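Local coordinates for protein ethylbenzene dehydrogenase beta-subunit (Aromatoleum aromaticum, PDB 2IVF) that carries three iron/sulfur (SF4) clusters and one Fe3-S4 cluster as the iron-sulfur beta-subunit of a multi-subunit dehydrogenase, and so probably conducts electrons, at residues W53-T58 and L147-N152; R66-K71 and C194-I199; G73-G78 and Y264-N269. All coordinates share one frame; numbering follows the deposited sequence.

Contact 1: residues W53-T58 and L147-N152; sequences WNNVTT and LARMCN. With SF4 (iron/sulfur cluster), chain U; SF4 (iron/sulfur cluster), chain S; SF4 (iron/sulfur cluster), chain T.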
loop_
_atom_site.group_PDB
_atom_site.type_symbol
_atom_site.label_atom_id
_atom_site.label_comp_id
_atom_site.label_asym_id
_atom_site.label_seq_id
_atom_site.Cartn_x
_atom_site.Cartn_y
_atom_site.Cartn_z
ATOM N N TRP B 53 -7.699 14.937 9.416
ATOM C CA TRP B 53 -7.027 15.756 10.425
ATOM C C TRP B 53 -5.541 15.491 10.332
ATOM O O TRP B 53 -4.765 16.415 10.390
ATOM C CB TRP B 53 -7.506 15.452 11.820
ATOM C CG TRP B 53 -8.929 15.739 12.119
ATOM C CD1 TRP B 53 -9.817 16.497 11.395
ATOM C CD2 TRP B 53 -9.619 15.350 13.313
ATOM N NE1 TRP B 53 -10.995 16.578 12.053
ATOM C CE2 TRP B 53 -10.909 15.898 13.239
ATOM C CE3 TRP B 53 -9.257 14.603 14.445
ATOM C CZ2 TRP B 53 -11.861 15.678 14.216
ATOM C CZ3 TRP B 53 -10.169 14.419 15.425
ATOM C CH2 TRP B 53 -11.469 14.961 15.320
ATOM N N ASN B 54 -5.149 14.230 10.148
ATOM C CA ASN B 54 -3.820 13.915 9.726
ATOM C C ASN B 54 -3.918 13.689 8.245
ATOM O O ASN B 54 -4.718 12.857 7.775
ATOM C CB ASN B 54 -3.256 12.650 10.374
ATOM C CG ASN B 54 -1.874 12.344 9.859
ATOM O OD1 ASN B 54 -0.897 12.598 10.537
ATOM N ND2 ASN B 54 -1.780 11.841 8.608
ATOM N N ASN B 55 -3.164 14.492 7.507
ATOM C CA ASN B 55 -3.180 14.384 6.066
ATOM C C ASN B 55 -1.774 14.234 5.514
ATOM O O ASN B 55 -0.815 14.771 6.069
ATOM C CB ASN B 55 -3.893 15.574 5.416
ATOM C CG ASN B 55 -3.420 16.877 5.919
ATOM O OD1 ASN B 55 -3.961 17.403 6.923
ATOM N ND2 ASN B 55 -2.475 17.453 5.237
ATOM N N VAL B 56 -1.661 13.508 4.423
ATOM C CA VAL B 56 -0.350 13.322 3.780
ATOM C C VAL B 56 -0.470 13.480 2.299
ATOM O O VAL B 56 -1.281 12.820 1.671
ATOM C CB VAL B 56 0.288 11.955 4.073
ATOM C CG1 VAL B 56 1.682 11.955 3.537
ATOM C CG2 VAL B 56 0.284 11.599 5.557
ATOM N N THR B 57 0.284 14.419 1.731
ATOM C CA THR B 57 0.237 14.602 0.294
ATOM C C THR B 57 1.632 14.726 -0.258
ATOM O O THR B 57 2.596 14.890 0.466
ATOM C CB THR B 57 -0.575 15.868 -0.087
ATOM O OG1 THR B 57 -0.011 17.006 0.572
ATOM C CG2 THR B 57 -2.088 15.707 0.319
ATOM N N THR B 58 1.713 14.691 -1.565
ATOM C CA THR B 58 3.006 14.736 -2.245
ATOM C C THR B 58 3.356 16.218 -2.436
ATOM O O THR B 58 2.474 17.055 -2.692
ATOM C CB THR B 58 2.974 13.937 -3.567
ATOM O OG1 THR B 58 2.673 12.550 -3.275
ATOM C CG2 THR B 58 4.322 14.037 -4.373
ATOM N N LEU B 147 4.504 14.896 2.511
ATOM C CA LEU B 147 4.366 15.929 3.510
ATOM C C LEU B 147 3.130 15.685 4.374
ATOM O O LEU B 147 1.988 15.917 3.939
ATOM C CB LEU B 147 4.281 17.285 2.821
ATOM C CG LEU B 147 4.119 18.496 3.773
ATOM C CD1 LEU B 147 5.287 18.547 4.771
ATOM C CD2 LEU B 147 3.987 19.848 2.989
ATOM N N ALA B 148 3.398 15.172 5.575
ATOM C CA ALA B 148 2.406 14.926 6.601
ATOM C C ALA B 148 2.128 16.179 7.365
ATOM O O ALA B 148 3.046 16.950 7.717
ATOM C CB ALA B 148 2.847 13.778 7.568
ATOM N N ARG B 149 0.848 16.395 7.630
ATOM C CA ARG B 149 0.413 17.582 8.294
ATOM C C ARG B 149 -0.767 17.278 9.203
ATOM O O ARG B 149 -1.579 16.398 8.911
ATOM C CB ARG B 149 0.011 18.651 7.282
ATOM C CG ARG B 149 1.170 19.191 6.430
ATOM C CD ARG B 149 0.679 20.087 5.350
ATOM N NE ARG B 149 -0.019 21.153 6.038
ATOM C CZ ARG B 149 -1.216 21.624 5.739
ATOM N NH1 ARG B 149 -1.890 21.188 4.705
ATOM N NH2 ARG B 149 -1.750 22.561 6.511
ATOM N N MET B 150 -0.864 18.044 10.269
ATOM C CA MET B 150 -2.020 18.014 11.145
ATOM C C MET B 150 -2.209 19.443 11.632
ATOM O O MET B 150 -1.528 20.360 11.154
ATOM C CB MET B 150 -1.779 17.099 12.366
ATOM C CG MET B 150 -1.201 15.758 12.095
ATOM S SD MET B 150 0.609 15.675 12.046
ATOM C CE MET B 150 0.942 15.716 13.832
ATOM N N CYS B 151 -3.072 19.642 12.622
ATOM C CA CYS B 151 -3.165 20.965 13.236
ATOM C C CYS B 151 -1.855 21.191 13.971
ATOM O O CYS B 151 -1.325 20.288 14.610
ATOM C CB CYS B 151 -4.346 21.102 14.179
ATOM S SG CYS B 151 -4.230 22.485 15.335
ATOM N N ASN B 152 -1.347 22.416 13.878
ATOM C CA ASN B 152 -0.076 22.773 14.458
ATOM C C ASN B 152 -0.156 23.178 15.930
ATOM O O ASN B 152 0.861 23.470 16.523
ATOM C CB ASN B 152 0.583 23.885 13.598
ATOM C CG ASN B 152 0.808 23.443 12.192
ATOM O OD1 ASN B 152 1.618 22.533 11.952
ATOM N ND2 ASN B 152 0.025 23.974 11.260
HETATM FE FE1 SF4 U . -4.506 14.870 15.642
HETATM FE FE2 SF4 U . -5.612 12.798 14.464
HETATM FE FE3 SF4 U . -2.955 12.833 14.871
HETATM FE FE4 SF4 U . -4.573 12.465 16.990
HETATM S S1 SF4 U . -4.306 11.031 15.218
HETATM S S2 SF4 U . -2.843 13.942 16.888
HETATM S S3 SF4 U . -6.405 13.775 16.398
HETATM S S4 SF4 U . -4.205 14.244 13.480
HETATM FE FE1 SF4 S . -4.919 26.337 12.318
HETATM FE FE2 SF4 S . -5.701 26.957 14.753
HETATM FE FE3 SF4 S . -3.024 26.765 14.179
HETATM FE FE4 SF4 S . -4.549 24.486 14.249
HETATM S S1 SF4 S . -4.080 25.906 16.014
HETATM S S2 SF4 S . -3.038 25.108 12.619
HETATM S S3 SF4 S . -6.539 25.271 13.504
HETATM S S4 SF4 S . -4.493 28.344 13.366
HETATM FE FE1 SF4 T . 4.935 9.326 6.442
HETATM FE FE2 SF4 T . 2.547 9.062 7.763
HETATM FE FE3 SF4 T . 4.810 7.956 8.709
HETATM FE FE4 SF4 T . 3.690 6.829 6.523
HETATM S S1 SF4 T . 2.768 6.940 8.576
HETATM S S2 SF4 T . 5.909 7.287 6.865
HETATM S S3 SF4 T . 2.916 8.731 5.522
HETATM S S4 SF4 T . 4.381 10.218 8.455
HETATM O O HOH W 1 -0.411 17.255 3.428
#

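Contact 2: residues R66-K71 and C194-I199; sequences RDYERK and CPYKAI. With SF4 (iron/sulfur cluster), chain S.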
loop_
_atom_site.group_PDB
_atom_site.type_symbol
_atom_site.label_atom_id
_atom_site.label_comp_id
_atom_site.label_asym_id
_atom_site.label_seq_id
_atom_site.Cartn_x
_atom_site.Cartn_y
_atom_site.Cartn_z
ATOM N N ARG B 66 -6.966 21.224 -0.886
ATOM C CA ARG B 66 -6.511 21.753 -2.153
ATOM C C ARG B 66 -6.237 23.258 -2.107
ATOM O O ARG B 66 -7.102 24.048 -1.764
ATOM C CB ARG B 66 -7.552 21.479 -3.218
ATOM C CG ARG B 66 -7.095 21.847 -4.633
ATOM C CD ARG B 66 -8.064 21.371 -5.678
ATOM N NE ARG B 66 -9.445 21.784 -5.469
ATOM C CZ ARG B 66 -10.432 21.575 -6.341
ATOM N NH1 ARG B 66 -10.203 20.985 -7.528
ATOM N NH2 ARG B 66 -11.653 22.008 -6.059
ATOM N N ASP B 67 -5.015 23.612 -2.494
ATOM C CA ASP B 67 -4.564 24.959 -2.630
ATOM C C ASP B 67 -4.723 25.708 -1.333
ATOM O O ASP B 67 -4.987 26.872 -1.365
ATOM C CB ASP B 67 -5.275 25.666 -3.795
ATOM C CG ASP B 67 -4.785 25.176 -5.160
ATOM O OD1 ASP B 67 -3.667 24.660 -5.234
ATOM O OD2 ASP B 67 -5.514 25.321 -6.153
ATOM N N TYR B 68 -4.541 25.046 -0.194
ATOM C CA TYR B 68 -4.679 25.730 1.124
ATOM C C TYR B 68 -3.774 26.967 1.253
ATOM O O TYR B 68 -4.078 27.952 1.973
ATOM C CB TYR B 68 -4.391 24.744 2.258
ATOM C CG TYR B 68 -2.935 24.547 2.653
ATOM C CD1 TYR B 68 -2.136 23.587 2.053
ATOM C CD2 TYR B 68 -2.356 25.344 3.638
ATOM C CE1 TYR B 68 -0.815 23.404 2.424
ATOM C CE2 TYR B 68 -1.059 25.185 4.020
ATOM C CZ TYR B 68 -0.277 24.206 3.423
ATOM O OH TYR B 68 1.007 24.083 3.839
ATOM N N GLU B 69 -2.642 26.906 0.555
ATOM C CA GLU B 69 -1.626 27.986 0.572
ATOM C C GLU B 69 -2.085 29.186 -0.189
ATOM O O GLU B 69 -1.426 30.238 -0.139
ATOM C CB GLU B 69 -0.268 27.468 0.006
ATOM C CG GLU B 69 0.323 26.381 0.811
ATOM C CD GLU B 69 1.462 25.606 0.125
ATOM O OE1 GLU B 69 1.243 25.153 -0.993
ATOM O OE2 GLU B 69 2.562 25.432 0.726
ATOM N N ARG B 70 -3.207 29.059 -0.897
ATOM C CA ARG B 70 -3.818 30.199 -1.575
ATOM C C ARG B 70 -5.068 30.721 -0.869
ATOM O O ARG B 70 -5.703 31.619 -1.378
ATOM C CB ARG B 70 -4.220 29.804 -2.992
ATOM C CG ARG B 70 -3.079 29.234 -3.800
ATOM C CD ARG B 70 -3.238 29.549 -5.267
ATOM N NE ARG B 70 -1.904 29.592 -5.875
ATOM C CZ ARG B 70 -1.503 28.847 -6.911
ATOM N NH1 ARG B 70 -2.336 27.989 -7.516
ATOM N NH2 ARG B 70 -0.250 28.975 -7.356
ATOM N N LYS B 71 -5.429 30.160 0.268
ATOM C CA LYS B 71 -6.733 30.428 0.849
ATOM C C LYS B 71 -6.721 31.417 2.031
ATOM O O LYS B 71 -7.709 31.537 2.777
ATOM C CB LYS B 71 -7.453 29.134 1.146
ATOM C CG LYS B 71 -7.862 28.388 -0.151
ATOM C CD LYS B 71 -8.655 27.118 0.168
ATOM C CE LYS B 71 -9.355 26.563 -1.061
ATOM N NZ LYS B 71 -8.521 26.594 -2.260
ATOM N N CYS B 194 -7.595 30.115 9.773
ATOM C CA CYS B 194 -6.495 29.192 9.924
ATOM C C CYS B 194 -5.783 29.101 8.580
ATOM O O CYS B 194 -6.353 28.594 7.633
ATOM C CB CYS B 194 -6.949 27.803 10.348
ATOM S SG CYS B 194 -5.626 26.578 10.088
ATOM N N PRO B 195 -4.524 29.573 8.507
ATOM C CA PRO B 195 -3.848 29.620 7.226
ATOM C C PRO B 195 -3.396 28.258 6.790
ATOM O O PRO B 195 -2.902 28.116 5.679
ATOM C CB PRO B 195 -2.647 30.487 7.525
ATOM C CG PRO B 195 -2.343 30.187 8.913
ATOM C CD PRO B 195 -3.658 30.039 9.592
ATOM N N TYR B 196 -3.525 27.272 7.673
ATOM C CA TYR B 196 -3.247 25.865 7.311
ATOM C C TYR B 196 -4.472 25.070 6.855
ATOM O O TYR B 196 -4.376 23.867 6.462
ATOM C CB TYR B 196 -2.626 25.185 8.515
ATOM C CG TYR B 196 -1.338 25.809 8.917
ATOM C CD1 TYR B 196 -0.130 25.430 8.324
ATOM C CD2 TYR B 196 -1.311 26.757 9.904
ATOM C CE1 TYR B 196 1.085 26.068 8.674
ATOM C CE2 TYR B 196 -0.108 27.381 10.296
ATOM C CZ TYR B 196 1.094 27.022 9.685
ATOM O OH TYR B 196 2.236 27.682 10.117
ATOM N N LYS B 197 -5.635 25.698 6.990
ATOM C CA LYS B 197 -6.939 25.055 6.782
ATOM C C LYS B 197 -7.044 23.735 7.513
ATOM O O LYS B 197 -7.425 22.711 6.931
ATOM C CB LYS B 197 -7.257 24.943 5.285
ATOM C CG LYS B 197 -7.376 26.322 4.610
ATOM C CD LYS B 197 -8.606 27.077 5.142
ATOM C CE LYS B 197 -8.714 28.534 4.729
ATOM N NZ LYS B 197 -7.712 29.465 5.321
ATOM N N ALA B 198 -6.641 23.784 8.790
ATOM C CA ALA B 198 -6.599 22.621 9.682
ATOM C C ALA B 198 -7.852 22.544 10.589
ATOM O O ALA B 198 -7.889 21.806 11.573
ATOM C CB ALA B 198 -5.319 22.647 10.515
ATOM N N ILE B 199 -8.878 23.326 10.278
ATOM C CA ILE B 199 -10.181 23.179 10.915
ATOM C C ILE B 199 -11.160 22.918 9.793
ATOM O O ILE B 199 -11.053 23.534 8.717
ATOM C CB ILE B 199 -10.642 24.449 11.670
ATOM C CG1 ILE B 199 -9.612 24.935 12.667
ATOM C CG2 ILE B 199 -11.954 24.194 12.393
ATOM C CD1 ILE B 199 -10.175 25.998 13.717
HETATM FE FE1 SF4 S . -4.919 26.337 12.318
HETATM FE FE2 SF4 S . -5.701 26.957 14.753
HETATM FE FE3 SF4 S . -3.024 26.765 14.179
HETATM FE FE4 SF4 S . -4.549 24.486 14.249
HETATM S S1 SF4 S . -4.080 25.906 16.014
HETATM S S2 SF4 S . -3.038 25.108 12.619
HETATM S S3 SF4 S . -6.539 25.271 13.504
HETATM S S4 SF4 S . -4.493 28.344 13.366
HETATM O O HOH W 2 -5.375 29.218 3.890
#

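Contact 3: residues G73-G78 and Y264-N269; sequences GGFLRG and YGTGPN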
loop_
_atom_site.group_PDB
_atom_site.type_symbol
_atom_site.label_atom_id
_atom_site.label_comp_id
_atom_site.label_asym_id
_atom_site.label_seq_id
_atom_site.Cartn_x
_atom_site.Cartn_y
_atom_site.Cartn_z
ATOM N N GLY B 73 -6.006 33.720 5.485
ATOM C CA GLY B 73 -5.995 33.494 6.922
ATOM C C GLY B 73 -4.643 33.831 7.517
ATOM O O GLY B 73 -3.757 34.365 6.842
ATOM N N GLY B 74 -4.483 33.535 8.793
ATOM C CA GLY B 74 -3.231 33.785 9.492
ATOM C C GLY B 74 -2.948 35.249 9.719
ATOM O O GLY B 74 -3.852 36.073 9.618
ATOM N N PHE B 75 -1.672 35.575 9.978
ATOM C CA PHE B 75 -1.256 36.937 10.280
ATOM C C PHE B 75 -0.024 37.353 9.430
ATOM O O PHE B 75 0.878 36.552 9.240
ATOM C CB PHE B 75 -0.883 37.082 11.755
ATOM C CG PHE B 75 -1.934 36.630 12.732
ATOM C CD1 PHE B 75 -2.949 37.488 13.131
ATOM C CD2 PHE B 75 -1.844 35.376 13.328
ATOM C CE1 PHE B 75 -3.901 37.080 14.043
ATOM C CE2 PHE B 75 -2.774 34.965 14.269
ATOM C CZ PHE B 75 -3.822 35.820 14.619
ATOM N N LEU B 76 0.006 38.610 8.961
ATOM C CA LEU B 76 1.144 39.209 8.205
ATOM C C LEU B 76 1.598 40.489 8.890
ATOM O O LEU B 76 0.812 41.418 9.027
ATOM C CB LEU B 76 0.702 39.573 6.788
ATOM C CG LEU B 76 1.762 40.126 5.821
ATOM C CD1 LEU B 76 2.137 39.022 4.831
ATOM C CD2 LEU B 76 1.269 41.338 5.050
ATOM N N ARG B 77 2.856 40.557 9.326
ATOM C CA ARG B 77 3.292 41.678 10.141
ATOM C C ARG B 77 2.429 41.700 11.385
ATOM O O ARG B 77 2.164 42.755 11.942
ATOM C CB ARG B 77 3.152 43.026 9.398
ATOM C CG ARG B 77 3.581 43.000 7.913
ATOM C CD ARG B 77 3.262 44.318 7.169
ATOM N NE ARG B 77 3.076 44.064 5.734
ATOM C CZ ARG B 77 3.099 44.997 4.785
ATOM N NH1 ARG B 77 3.323 46.273 5.087
ATOM N NH2 ARG B 77 2.915 44.646 3.514
ATOM N N GLY B 78 1.959 40.529 11.803
ATOM C CA GLY B 78 0.973 40.458 12.867
ATOM C C GLY B 78 -0.384 41.067 12.524
ATOM O O GLY B 78 -1.164 41.389 13.420
ATOM N N TYR B 264 3.147 32.674 8.166
ATOM C CA TYR B 264 1.723 32.825 8.430
ATOM C C TYR B 264 1.388 33.393 9.805
ATOM O O TYR B 264 0.206 33.720 10.078
ATOM C CB TYR B 264 0.990 31.505 8.222
ATOM C CG TYR B 264 1.011 30.914 6.828
ATOM C CD1 TYR B 264 1.485 31.613 5.722
ATOM C CD2 TYR B 264 0.507 29.663 6.613
ATOM C CE1 TYR B 264 1.474 31.035 4.451
ATOM C CE2 TYR B 264 0.497 29.089 5.370
ATOM C CZ TYR B 264 0.970 29.781 4.286
ATOM O OH TYR B 264 0.953 29.155 3.046
ATOM N N GLY B 265 2.399 33.549 10.665
ATOM C CA GLY B 265 2.259 34.353 11.885
ATOM C C GLY B 265 1.657 33.680 13.101
ATOM O O GLY B 265 1.428 34.342 14.125
ATOM N N THR B 266 1.444 32.374 13.028
ATOM C CA THR B 266 0.737 31.671 14.081
ATOM C C THR B 266 1.629 30.937 15.079
ATOM O O THR B 266 1.132 30.500 16.104
ATOM C CB THR B 266 -0.256 30.650 13.505
ATOM O OG1 THR B 266 0.440 29.547 12.904
ATOM C CG2 THR B 266 -1.173 31.314 12.460
ATOM N N GLY B 267 2.926 30.826 14.816
ATOM C CA GLY B 267 3.798 30.089 15.727
ATOM C C GLY B 267 3.410 28.621 15.807
ATOM O O GLY B 267 3.071 28.091 16.873
ATOM N N PRO B 268 3.486 27.913 14.687
ATOM C CA PRO B 268 3.083 26.531 14.655
ATOM C C PRO B 268 3.996 25.641 15.476
ATOM O O PRO B 268 5.177 25.953 15.621
ATOM C CB PRO B 268 3.248 26.161 13.188
ATOM C CG PRO B 268 4.295 27.093 12.745
ATOM C CD PRO B 268 4.004 28.339 13.389
ATOM N N ASN B 269 3.446 24.533 15.974
ATOM C CA ASN B 269 4.182 23.642 16.838
ATOM C C ASN B 269 4.247 22.220 16.324
ATOM O O ASN B 269 4.322 21.263 17.071
ATOM C CB ASN B 269 3.634 23.730 18.250
ATOM C CG ASN B 269 3.858 25.066 18.849
ATOM O OD1 ASN B 269 2.905 25.801 19.213
ATOM N ND2 ASN B 269 5.113 25.438 18.958
#

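Contact 1: residues W53-T58 and L147-N152
Asn55 and Arg149 face each other as a hydrogen-bonded antiparallel pair: Asn55 N donates to Arg149 O at 2.8 Å, almost straight at 175°, and Arg149 N returns a bond to Asn55 O. Two residues on, Thr57 and Leu147 repeat the pattern, although Thr57 N stands well above the plane of the Leu147 carbonyl, 3.2 Å from its O. A water donates to Leu147 O and is hydrogen-bonded to Thr57 OG1; a threonine suits this buried place because its hydroxyl can pair with the water.

Between these pairs Val56 and Ala148 turn to the other face. Val56 CG2 meets Ala148 CB at 3.9 Å, and both groups look onto the same SF4 cluster; compact apolar residues let the sheet come close to it. Strands 55-59 and 141-149 here form an edge and the middle of a three-stranded antiparallel sheet, set among the clusters of a subunit with a ferredoxin-like 4Fe-4S dicluster domain.

Just past this end of the ladder, before one strand begins and after the other stops, Asn54 and Met150 lie side by side, with Asn54 OD1 3.5 Å from Met150 CG. With CG anti to the carbonyl carbon (chi1 -47°), Met150 brings CG to 3.6 Å from S4 of a second SF4 cluster. The Trp53 indole approaches S3 of that same cluster with CE3 at 3.6 Å, so that ring carbons at the rim, not the face, border the sulfur. Cys151 SG binds FE4 of a third cluster at 2.3 Å.

Further out, Arg235 hydrogen-bonds Asn54 OD1, while Arg149 NH2 reaches Tyr196 O and its guanidinium makes a cation-pi contact with Tyr68. Trp42 meets the Trp53 ring, and a different Tyr68, on the chain of the alpha-subunit, packs on Trp53.

Contact 2: residues R66-K71 and C194-I199
Two bends in Lys197, at chi2 (-67°) and chi4 (-69°), fold its chain back so that NZ lies beside both Lys71 O and the carbonyl of its own turn. Tyr68 has CG wedged between its backbone N and carbonyl carbon (chi1 85°), which lays the ring against Pro195 and Tyr196.

The Tyr68 ring turns its edge to Pro195 O, CD2 lying 3.5 Å from that oxygen in the ring plane, while Glu69 CG rests over one face, toward the rim. Tyr68 CB packs against Lys197 CG at 4.1 Å, and Lys71 CB touches Lys197 CE. The long lysine thus offers apolar carbons along its length and an ammonium at its tip. The main acceptors of NZ are Cys194 O at 2.8 Å, Glu192 O and a water that also lies at Tyr68 O; the weak, 3.3 Å approach of NZ to Lys71 O must share a proton with one of them. Cys194 O also takes Lys197 N, from the opposite face of its plane.

That second bond closes a type I turn from Cys194 to Lys197. Cys194 SG binds FE1 of the SF4 cluster that Cys151 also ligates, at 2.4 Å, and accepts from Ala198 N, an N-H...S bond characteristic of the cysteine-proline loops around ferredoxin-type 4Fe-4S clusters.

Contact 3: residues G73-G78 and Y264-N269
Phe75 and Tyr264 meet through one short, straight backbone bond: Phe75 N donates to Tyr264 O at 2.6 Å with an angle of 174°. With its CG anti to the carbonyl carbon (chi1 -54°), Phe75 passes its ring obliquely by the backbone at Gly265, CD2 lying 3.5 Å from Gly265 O. The same ring carbon is 4.2 Å from Thr266 CG2. A large aromatic suits this partly exposed place because a ring carbon can border both the Gly265 carbonyl and the Thr266 methyl, while the ring also meets an aromatic side chain of another protein chain.

Glycines make the close approach possible. Gly74 CA is 3.5 Å from Tyr264 O. Lacking CB atoms, Gly74 and Gly265 let the two backbones come this close, and both have positive phi, which glycine tolerates readily. The Tyr264 ring heads away from strand 75-76, to stack on His261 and pack against Pro195.

Around this joint, Asn156 binds Gly265 O through its ND2, and Ala158 on helix 158-162 touches both Phe75 and Thr266. Gly74 also bonds by its backbone to Ala193 of helix 189-193; the two-stranded hairpin 75-76/79-80 lies beside the loop that leads into strand 270-273.

Overall arrangement
Along the chain the first segments come in the order 53-58, 66-71, 73-78 and their partners follow in the same order, 147-152, 194-199, 264-269, so all three contacts interlock. Contact 1 lies near the centre of the chain. The centre of contact 2 is about 11 Å from that of contact 1, and the centre of contact 3 is about 12 Å from that of contact 2 and about 18 Å from that of contact 1. Contacts 1 and 2 share one SF4 cluster, bound by a cysteine from each, and the Thr266 side chain of contact 3 is about 5 Å from that cluster. The three contacts thus gather around this one cluster, consistent with a compact electron-carrying core.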